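Local coordinates for NALP (Neisseria meningitidis, PDB 1UYN), which forms, as the translocator domain of a serine-protease autotransporter, a hydrophilic outer-membrane pore for translocation of the passenger domain to the cell surface, at residues A[21-26]-A[293-298]; A[28-33]-A[231-236]; A[120-125]-A[174-179]. All blocks are in the same frame, centred on the assembly; numbering follows the deposited sequence.

Overall arrangement
Helix 12-34 runs through the lumen of a barrel of twelve antiparallel strands, and the three contacts sample the polar interior of the barrel. Contacts 1 and 2, with centres about 10 Å apart, both join the helix to the wall: Asp-23 meets the last strand, and Lys-30, two turns further on, meets strand 224-235. Contact 3 joins two wall strands, and its centre is about 12 Å from that of contact 2. These two touch where Lys-124 NZ lies 2.9 Å from Ser-33 O, near the C-terminal end of the helix. Contacts 1 and 3 stay about 10 Å apart at their nearest atoms. The detergent pocket, on strands 62-79 and 82-97, uses no residue from the six segments.

Contact 1: A[21-26]-A[293-298]; sequences HADMQG and KQYGNH
Asp-23 OD2 is gripped by two groups: the hydroxyl of Tyr-295 donates to it, OH to OD2 being 2.5 Å, and Arg-27, one helical turn on, forms a salt bridge with the same oxygen. The carboxylate and the phenol approach from opposite directions, one from the helix and one from the wall. OD2 lies at the edge of the tyrosine ring and in its plane, while the carboxylate itself is turned 71° away from that plane. In Tyr-295 the ring is carried anti to the backbone nitrogen (chi1 177°), which sends the phenol inward from the start of strand 295-307 to the helix.

Two arginines complete the cluster. Arg-27 also bonds the tyrosine hydroxyl, closing a triangle of Asp-23, Tyr-295 and Arg-27, and Arg-266 pairs with Asp-23 OD1 while making a cation-pi contact with the Tyr-295 ring. Trp-56 meets that ring edge-to-face.

Both carboxylate oxygens thus have cationic partners, which would be expected to keep Asp-23 ionised and to tie the middle of the pore-filling helix to the barrel through charge as well as through the phenol.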
loop_
_atom_site.group_PDB
_atom_site.type_symbol
_atom_site.label_atom_id
_atom_site.label_comp_id
_atom_site.label_asym_id
_atom_site.label_seq_id
_atom_site.Cartn_x
_atom_site.Cartn_y
_atom_site.Cartn_z
ATOM N N HIS A 21 -1.158 -7.585 -5.137
ATOM C CA HIS A 21 -1.534 -6.216 -5.482
ATOM C C HIS A 21 -2.247 -5.496 -4.317
ATOM O O HIS A 21 -1.860 -4.381 -3.940
ATOM C CB HIS A 21 -2.429 -6.175 -6.719
ATOM C CG HIS A 21 -2.977 -4.818 -6.998
ATOM N ND1 HIS A 21 -2.186 -3.768 -7.394
ATOM C CD2 HIS A 21 -4.222 -4.315 -6.867
ATOM C CE1 HIS A 21 -2.928 -2.687 -7.541
ATOM N NE2 HIS A 21 -4.170 -2.991 -7.227
ATOM N N ALA A 22 -3.288 -6.123 -3.772
ATOM C CA ALA A 22 -3.972 -5.603 -2.569
ATOM C C ALA A 22 -3.033 -5.252 -1.416
ATOM O O ALA A 22 -3.260 -4.298 -0.657
ATOM C CB ALA A 22 -5.024 -6.609 -2.062
ATOM N N ASP A 23 -2.010 -6.079 -1.258
ATOM C CA ASP A 23 -1.078 -5.976 -0.143
ATOM C C ASP A 23 -0.206 -4.760 -0.397
ATOM O O ASP A 23 0.008 -3.948 0.491
ATOM C CB ASP A 23 -0.263 -7.240 -0.095
ATOM C CG ASP A 23 0.647 -7.302 1.082
ATOM O OD1 ASP A 23 0.156 -7.521 2.196
ATOM O OD2 ASP A 23 1.873 -7.213 0.981
ATOM N N MET A 24 0.252 -4.606 -1.634
ATOM C CA MET A 24 0.996 -3.420 -2.023
ATOM C C MET A 24 0.191 -2.172 -1.882
ATOM O O MET A 24 0.725 -1.162 -1.450
ATOM C CB MET A 24 1.525 -3.527 -3.454
ATOM C CG MET A 24 2.993 -3.968 -3.491
ATOM S SD MET A 24 3.506 -4.633 -5.048
ATOM C CE MET A 24 4.532 -5.938 -4.492
ATOM N N GLN A 25 -1.075 -2.241 -2.267
ATOM C CA GLN A 25 -2.026 -1.141 -2.176
ATOM C C GLN A 25 -2.227 -0.648 -0.753
ATOM O O GLN A 25 -2.447 0.529 -0.553
ATOM C CB GLN A 25 -3.382 -1.542 -2.734
ATOM C CG GLN A 25 -4.264 -0.381 -3.080
ATOM C CD GLN A 25 -3.975 0.220 -4.456
ATOM O OE1 GLN A 25 -2.838 0.179 -4.927
ATOM N NE2 GLN A 25 -5.001 0.834 -5.081
ATOM N N GLY A 26 -2.143 -1.511 0.247
ATOM C CA GLY A 26 -2.288 -1.056 1.613
ATOM C C GLY A 26 -1.138 -0.145 2.018
ATOM O O GLY A 26 -1.293 0.768 2.854
ATOM N N LYS A 293 4.653 -15.223 9.999
ATOM C CA LYS A 293 5.069 -16.544 9.548
ATOM C C LYS A 293 4.642 -16.597 8.089
ATOM O O LYS A 293 3.543 -16.154 7.725
ATOM C CB LYS A 293 4.451 -17.681 10.385
ATOM C CG LYS A 293 2.974 -18.029 10.075
ATOM C CD LYS A 293 2.610 -19.419 10.634
ATOM C CE LYS A 293 2.695 -20.553 9.577
ATOM N NZ LYS A 293 3.006 -21.873 10.232
ATOM N N GLN A 294 5.575 -17.063 7.263
ATOM C CA GLN A 294 5.405 -17.213 5.822
ATOM C C GLN A 294 5.161 -15.914 5.084
ATOM O O GLN A 294 4.637 -15.902 3.965
ATOM C CB GLN A 294 4.299 -18.228 5.535
ATOM C CG GLN A 294 4.780 -19.695 5.611
ATOM C CD GLN A 294 3.678 -20.644 5.177
ATOM O OE1 GLN A 294 3.934 -21.664 4.507
ATOM N NE2 GLN A 294 2.435 -20.289 5.521
ATOM N N TYR A 295 5.551 -14.802 5.680
ATOM C CA TYR A 295 5.431 -13.530 4.957
ATOM C C TYR A 295 6.568 -12.628 5.364
ATOM O O TYR A 295 6.941 -12.570 6.517
ATOM C CB TYR A 295 4.037 -12.873 5.159
ATOM C CG TYR A 295 3.870 -11.516 4.502
ATOM C CD1 TYR A 295 4.500 -10.388 5.027
ATOM C CD2 TYR A 295 3.096 -11.355 3.368
ATOM C CE1 TYR A 295 4.369 -9.174 4.460
ATOM C CE2 TYR A 295 2.963 -10.100 2.751
ATOM C CZ TYR A 295 3.607 -9.019 3.316
ATOM O OH TYR A 295 3.519 -7.763 2.773
ATOM N N GLY A 296 7.133 -11.943 4.388
ATOM C CA GLY A 296 8.161 -10.953 4.634
ATOM C C GLY A 296 8.237 -10.001 3.469
ATOM O O GLY A 296 8.357 -10.432 2.351
ATOM N N ASN A 297 8.177 -8.707 3.730
ATOM C CA ASN A 297 8.199 -7.703 2.685
ATOM C C ASN A 297 9.082 -6.558 3.055
ATOM O O ASN A 297 8.910 -6.005 4.094
ATOM C CB ASN A 297 6.784 -7.164 2.443
ATOM C CG ASN A 297 6.693 -6.347 1.162
ATOM O OD1 ASN A 297 6.727 -6.915 0.036
ATOM N ND2 ASN A 297 6.610 -5.013 1.305
ATOM N N HIS A 298 10.016 -6.191 2.194
ATOM C CA HIS A 298 10.766 -4.930 2.321
ATOM C C HIS A 298 10.016 -3.846 1.557
ATOM O O HIS A 298 9.734 -4.006 0.413
ATOM C CB HIS A 298 12.185 -5.059 1.739
ATOM C CG HIS A 298 12.952 -6.213 2.274
ATOM N ND1 HIS A 298 12.695 -7.509 1.893
ATOM C CD2 HIS A 298 13.977 -6.276 3.154
ATOM C CE1 HIS A 298 13.519 -8.326 2.524
ATOM N NE2 HIS A 298 14.313 -7.601 3.291
#

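Contact 2: A[28-33]-A[231-236]; sequences RLKAVS and GVERDL
Lys-30 and Glu-233 make a salt bridge between the helix in the pore and strand 224-235 of the wall. The ammonium approaches the carboxylate unequally. NZ lies 2.9 Å from Glu-233 OE1, which accepts through its syn lone pair, on the side of the other oxygen. The second distance, from Lys-30 NZ to Glu-233 OE2, is 3.4 Å, a weak bond. The ammonium therefore meets the open end of the carboxylate, where both oxygens are within its range, but leans toward OE1. Contact is made by the ends of the chains alone: beyond NZ, the nearest carbon is Lys-30 CE, 3.3 Å from Glu-233 OE1. The two side chains come from opposite directions and together span a wide separation, the closest CA atoms of the segments, those of Lys-30 and Gly-231, being 11.7 Å apart. Glu-233 covers its share with an extended chain, CG standing anti to the backbone nitrogen (chi1 165°), whereas the lysine chain bends at chi2, chi3 and chi4 on its way to the carboxylate.

One further charge extends the bridge. Glu-233 OE2, only weakly held by the lysine, forms a salt bridge with Arg-180 of strand 172-192.

Backbone bonding sets the glutamate in place: Glu-233 is hydrogen-bonded to Arg-266 on strand 265-278, and the flanking Val-232 and Arg-234 are bonded to Ala-212 and Gly-210 on strand 199-219.

Because Glu-233 is paired with both Lys-30 and Arg-180, its carboxylate probably remains ionised, and its charge is shared between the helix and a second wall strand. The helix is therefore coupled to the pore lining here by electrostatics, with hardly any carbon-to-carbon contact between the two segments.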
loop_
_atom_site.group_PDB
_atom_site.type_symbol
_atom_site.label_atom_id
_atom_site.label_comp_id
_atom_site.label_asym_id
_atom_site.label_seq_id
_atom_site.Cartn_x
_atom_site.Cartn_y
_atom_site.Cartn_z
ATOM N N ARG A 28 0.576 1.676 -0.192
ATOM C CA ARG A 28 0.404 2.906 -0.962
ATOM C C ARG A 28 -0.492 3.861 -0.210
ATOM O O ARG A 28 -0.227 5.058 -0.174
ATOM C CB ARG A 28 -0.178 2.647 -2.360
ATOM C CG ARG A 28 0.770 1.878 -3.215
ATOM C CD ARG A 28 0.241 1.516 -4.567
ATOM N NE ARG A 28 1.170 0.628 -5.294
ATOM C CZ ARG A 28 0.908 -0.636 -5.629
ATOM N NH1 ARG A 28 -0.249 -1.232 -5.291
ATOM N NH2 ARG A 28 1.819 -1.331 -6.287
ATOM N N LEU A 29 -1.554 3.331 0.382
ATOM C CA LEU A 29 -2.467 4.143 1.173
ATOM C C LEU A 29 -1.773 4.695 2.452
ATOM O O LEU A 29 -2.013 5.841 2.866
ATOM C CB LEU A 29 -3.694 3.319 1.546
ATOM C CG LEU A 29 -4.824 4.170 2.147
ATOM C CD1 LEU A 29 -5.512 5.039 1.077
ATOM C CD2 LEU A 29 -5.806 3.339 2.886
ATOM N N LYS A 30 -0.923 3.875 3.073
ATOM C CA LYS A 30 -0.179 4.293 4.262
ATOM C C LYS A 30 0.592 5.556 3.931
ATOM O O LYS A 30 0.616 6.492 4.703
ATOM C CB LYS A 30 0.810 3.204 4.714
ATOM C CG LYS A 30 0.546 2.544 6.092
ATOM C CD LYS A 30 1.005 0.988 6.112
ATOM C CE LYS A 30 -0.191 -0.015 6.228
ATOM N NZ LYS A 30 -0.053 -1.305 5.388
ATOM N N ALA A 31 1.194 5.580 2.761
ATOM C CA ALA A 31 2.093 6.645 2.345
ATOM C C ALA A 31 1.370 8.006 2.181
ATOM O O ALA A 31 1.877 9.074 2.525
ATOM C CB ALA A 31 2.794 6.220 1.036
ATOM N N VAL A 32 0.174 7.947 1.646
ATOM C CA VAL A 32 -0.664 9.110 1.495
ATOM C C VAL A 32 -1.156 9.598 2.871
ATOM O O VAL A 32 -1.312 10.798 3.102
ATOM C CB VAL A 32 -1.865 8.716 0.580
ATOM C CG1 VAL A 32 -2.953 9.806 0.502
ATOM C CG2 VAL A 32 -1.349 8.377 -0.795
ATOM N N SER A 33 -1.439 8.656 3.765
ATOM C CA SER A 33 -1.863 8.969 5.134
ATOM C C SER A 33 -0.714 9.523 5.951
ATOM O O SER A 33 -0.920 10.309 6.840
ATOM C CB SER A 33 -2.425 7.714 5.846
ATOM O OG SER A 33 -2.550 7.920 7.238
ATOM N N GLY A 231 4.555 -1.419 14.145
ATOM C CA GLY A 231 3.132 -1.542 13.888
ATOM C C GLY A 231 2.644 -2.961 13.818
ATOM O O GLY A 231 3.405 -3.905 13.690
ATOM N N VAL A 232 1.335 -3.082 13.846
ATOM C CA VAL A 232 0.644 -4.348 13.852
ATOM C C VAL A 232 -0.478 -4.234 12.814
ATOM O O VAL A 232 -1.032 -3.163 12.574
ATOM C CB VAL A 232 0.149 -4.576 15.271
ATOM C CG1 VAL A 232 -1.090 -5.375 15.320
ATOM C CG2 VAL A 232 1.253 -5.217 16.103
ATOM N N GLU A 233 -0.782 -5.337 12.158
ATOM C CA GLU A 233 -1.714 -5.338 11.036
ATOM C C GLU A 233 -2.201 -6.773 10.830
ATOM O O GLU A 233 -1.445 -7.723 10.930
ATOM C CB GLU A 233 -1.008 -4.772 9.820
ATOM C CG GLU A 233 -1.679 -5.004 8.472
ATOM C CD GLU A 233 -1.391 -3.873 7.451
ATOM O OE1 GLU A 233 -0.621 -2.870 7.804
ATOM O OE2 GLU A 233 -1.979 -3.959 6.332
ATOM N N ARG A 234 -3.482 -6.940 10.600
ATOM C CA ARG A 234 -4.063 -8.264 10.567
ATOM C C ARG A 234 -5.410 -8.230 9.887
ATOM O O ARG A 234 -6.235 -7.404 10.211
ATOM C CB ARG A 234 -4.260 -8.781 11.986
ATOM C CG ARG A 234 -4.652 -10.240 12.087
ATOM C CD ARG A 234 -4.896 -10.626 13.485
ATOM N NE ARG A 234 -4.739 -12.049 13.765
ATOM C CZ ARG A 234 -5.666 -12.924 13.512
ATOM N NH1 ARG A 234 -6.820 -12.569 12.930
ATOM N NH2 ARG A 234 -5.450 -14.171 13.828
ATOM N N ASP A 235 -5.672 -9.160 8.991
ATOM C CA ASP A 235 -6.999 -9.202 8.419
ATOM C C ASP A 235 -7.946 -9.667 9.517
ATOM O O ASP A 235 -7.612 -10.509 10.340
ATOM C CB ASP A 235 -7.052 -10.080 7.174
ATOM C CG ASP A 235 -6.239 -9.514 6.019
ATOM O OD1 ASP A 235 -5.809 -8.352 6.045
ATOM O OD2 ASP A 235 -5.955 -10.173 5.014
ATOM N N LEU A 236 -9.094 -9.029 9.594
ATOM C CA LEU A 236 -10.062 -9.343 10.624
ATOM C C LEU A 236 -11.074 -10.345 10.116
ATOM O O LEU A 236 -11.787 -10.950 10.925
ATOM C CB LEU A 236 -10.722 -8.051 11.168
ATOM C CG LEU A 236 -9.690 -7.050 11.691
ATOM C CD1 LEU A 236 -10.337 -5.824 12.322
ATOM C CD2 LEU A 236 -8.756 -7.760 12.679
#

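Contact 3: A[120-125]-A[174-179]; sequences IGYLKG and TVEGGL
Glu-176 OE1 accepts from two donors on strand 121-139, the next strand but one in the barrel wall: the hydroxyl of Tyr-122 and the ammonium of Lys-124. The phenol bond, 2.6 Å from Tyr-122 OH to Glu-176 OE1, uses the anti lone pair, on the side away from the other oxygen. Lys-124 NZ comes in on the syn side, 3.1 Å from Glu-176 OE1 and 21° out of the carboxylate plane, adding a salt bridge. The oxygen sits at the edge of the tyrosine ring and in its plane, with ring and carboxylate nearly perpendicular (88°). Both donor side chains cross that of Glu-176 at about a right angle.

Torsions bring these groups together. Tyr-122 CG lies between its backbone nitrogen and carbonyl carbon (chi1 55°), a placement that swings the hydroxyl over to the other strand. Lys-124 and Glu-176 both reach inward with extended chains.

Further out, Arg-114 makes a cation-pi contact with the Tyr-122 ring. The lysine ammonium is shared: besides Glu-176 it bridges to Asp-37 OD1 and bonds the carbonyl of Ser-33, near the C-terminal end of helix 12-34, where a positive charge should be welcome to the helix dipole.

Within the barrel, strands 121-139 and 172-192 are separated by strand 145-163, to which Tyr-122 and Lys-124 are bonded by their backbones through Gly-162 and Leu-160. The side chains reach across this middle strand on the lumen side, and Lys-124 carries the connection from the wall to the end of the helix.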
loop_
_atom_site.group_PDB
_atom_site.type_symbol
_atom_site.label_atom_id
_atom_site.label_comp_id
_atom_site.label_asym_id
_atom_site.label_seq_id
_atom_site.Cartn_x
_atom_site.Cartn_y
_atom_site.Cartn_z
ATOM N N ILE A 120 -4.211 17.547 20.934
ATOM C CA ILE A 120 -4.316 16.261 21.642
ATOM C C ILE A 120 -4.439 15.021 20.773
ATOM O O ILE A 120 -4.425 13.917 21.294
ATOM C CB ILE A 120 -5.515 16.258 22.577
ATOM C CG1 ILE A 120 -6.785 15.803 21.830
ATOM C CG2 ILE A 120 -5.664 17.581 23.245
ATOM C CD1 ILE A 120 -8.063 16.241 22.459
ATOM N N GLY A 121 -4.609 15.155 19.473
ATOM C CA GLY A 121 -4.823 13.967 18.671
ATOM C C GLY A 121 -5.674 14.298 17.485
ATOM O O GLY A 121 -6.030 15.445 17.296
ATOM N N TYR A 122 -6.007 13.306 16.682
ATOM C CA TYR A 122 -6.678 13.586 15.419
ATOM C C TYR A 122 -7.458 12.417 14.916
ATOM O O TYR A 122 -7.295 11.333 15.408
ATOM C CB TYR A 122 -5.648 13.959 14.342
ATOM C CG TYR A 122 -4.605 12.917 14.180
ATOM C CD1 TYR A 122 -4.827 11.798 13.388
ATOM C CD2 TYR A 122 -3.430 12.994 14.898
ATOM C CE1 TYR A 122 -3.881 10.832 13.277
ATOM C CE2 TYR A 122 -2.485 12.011 14.802
ATOM C CZ TYR A 122 -2.708 10.954 13.984
ATOM O OH TYR A 122 -1.758 10.009 13.914
ATOM N N LEU A 123 -8.286 12.631 13.907
ATOM C CA LEU A 123 -8.877 11.502 13.204
ATOM C C LEU A 123 -8.524 11.637 11.764
ATOM O O LEU A 123 -8.436 12.736 11.300
ATOM C CB LEU A 123 -10.409 11.438 13.434
ATOM C CG LEU A 123 -11.488 11.612 12.338
ATOM C CD1 LEU A 123 -11.777 10.375 11.420
ATOM C CD2 LEU A 123 -12.779 12.008 13.041
ATOM N N LYS A 124 -8.297 10.513 11.083
ATOM C CA LYS A 124 -8.076 10.459 9.631
ATOM C C LYS A 124 -9.140 9.618 8.906
ATOM O O LYS A 124 -9.462 8.540 9.349
ATOM C CB LYS A 124 -6.731 9.799 9.318
ATOM C CG LYS A 124 -5.474 10.568 9.697
ATOM C CD LYS A 124 -4.187 9.876 9.094
ATOM C CE LYS A 124 -2.876 10.630 9.483
ATOM N NZ LYS A 124 -1.726 9.724 9.555
ATOM N N GLY A 125 -9.660 10.117 7.795
ATOM C CA GLY A 125 -10.419 9.348 6.818
ATOM C C GLY A 125 -9.566 9.153 5.585
ATOM O O GLY A 125 -8.890 10.048 5.166
ATOM N N THR A 174 3.649 9.357 18.563
ATOM C CA THR A 174 2.245 9.254 18.149
ATOM C C THR A 174 1.793 7.809 18.113
ATOM O O THR A 174 2.486 6.959 17.569
ATOM C CB THR A 174 2.012 9.890 16.750
ATOM O OG1 THR A 174 2.883 9.327 15.778
ATOM C CG2 THR A 174 2.476 11.297 16.737
ATOM N N VAL A 175 0.638 7.539 18.718
ATOM C CA VAL A 175 -0.043 6.244 18.630
ATOM C C VAL A 175 -1.216 6.364 17.684
ATOM O O VAL A 175 -1.966 7.313 17.708
ATOM C CB VAL A 175 -0.555 5.776 19.976
ATOM C CG1 VAL A 175 -1.208 4.432 19.872
ATOM C CG2 VAL A 175 0.603 5.723 20.999
ATOM N N GLU A 176 -1.371 5.372 16.847
ATOM C CA GLU A 176 -2.298 5.455 15.752
ATOM C C GLU A 176 -2.896 4.094 15.473
ATOM O O GLU A 176 -2.209 3.092 15.514
ATOM C CB GLU A 176 -1.599 6.004 14.516
ATOM C CG GLU A 176 -2.599 6.225 13.412
ATOM C CD GLU A 176 -1.995 6.811 12.175
ATOM O OE1 GLU A 176 -1.784 8.043 12.144
ATOM O OE2 GLU A 176 -1.773 6.033 11.236
ATOM N N GLY A 177 -4.187 4.078 15.184
ATOM C CA GLY A 177 -4.954 2.847 15.110
ATOM C C GLY A 177 -6.312 2.992 14.436
ATOM O O GLY A 177 -7.011 4.004 14.558
ATOM N N GLY A 178 -6.709 1.950 13.711
ATOM C CA GLY A 178 -8.024 1.942 13.104
ATOM C C GLY A 178 -8.337 0.750 12.242
ATOM O O GLY A 178 -7.957 -0.354 12.535
ATOM N N LEU A 179 -9.109 0.995 11.193
ATOM C CA LEU A 179 -9.519 -0.041 10.321
ATOM C C LEU A 179 -9.307 0.408 8.890
ATOM O O LEU A 179 -9.296 1.585 8.613
ATOM C CB LEU A 179 -10.983 -0.338 10.580
ATOM C CG LEU A 179 -11.384 -0.693 12.003
ATOM C CD1 LEU A 179 -12.884 -0.633 12.057
ATOM C CD2 LEU A 179 -10.874 -2.062 12.459
#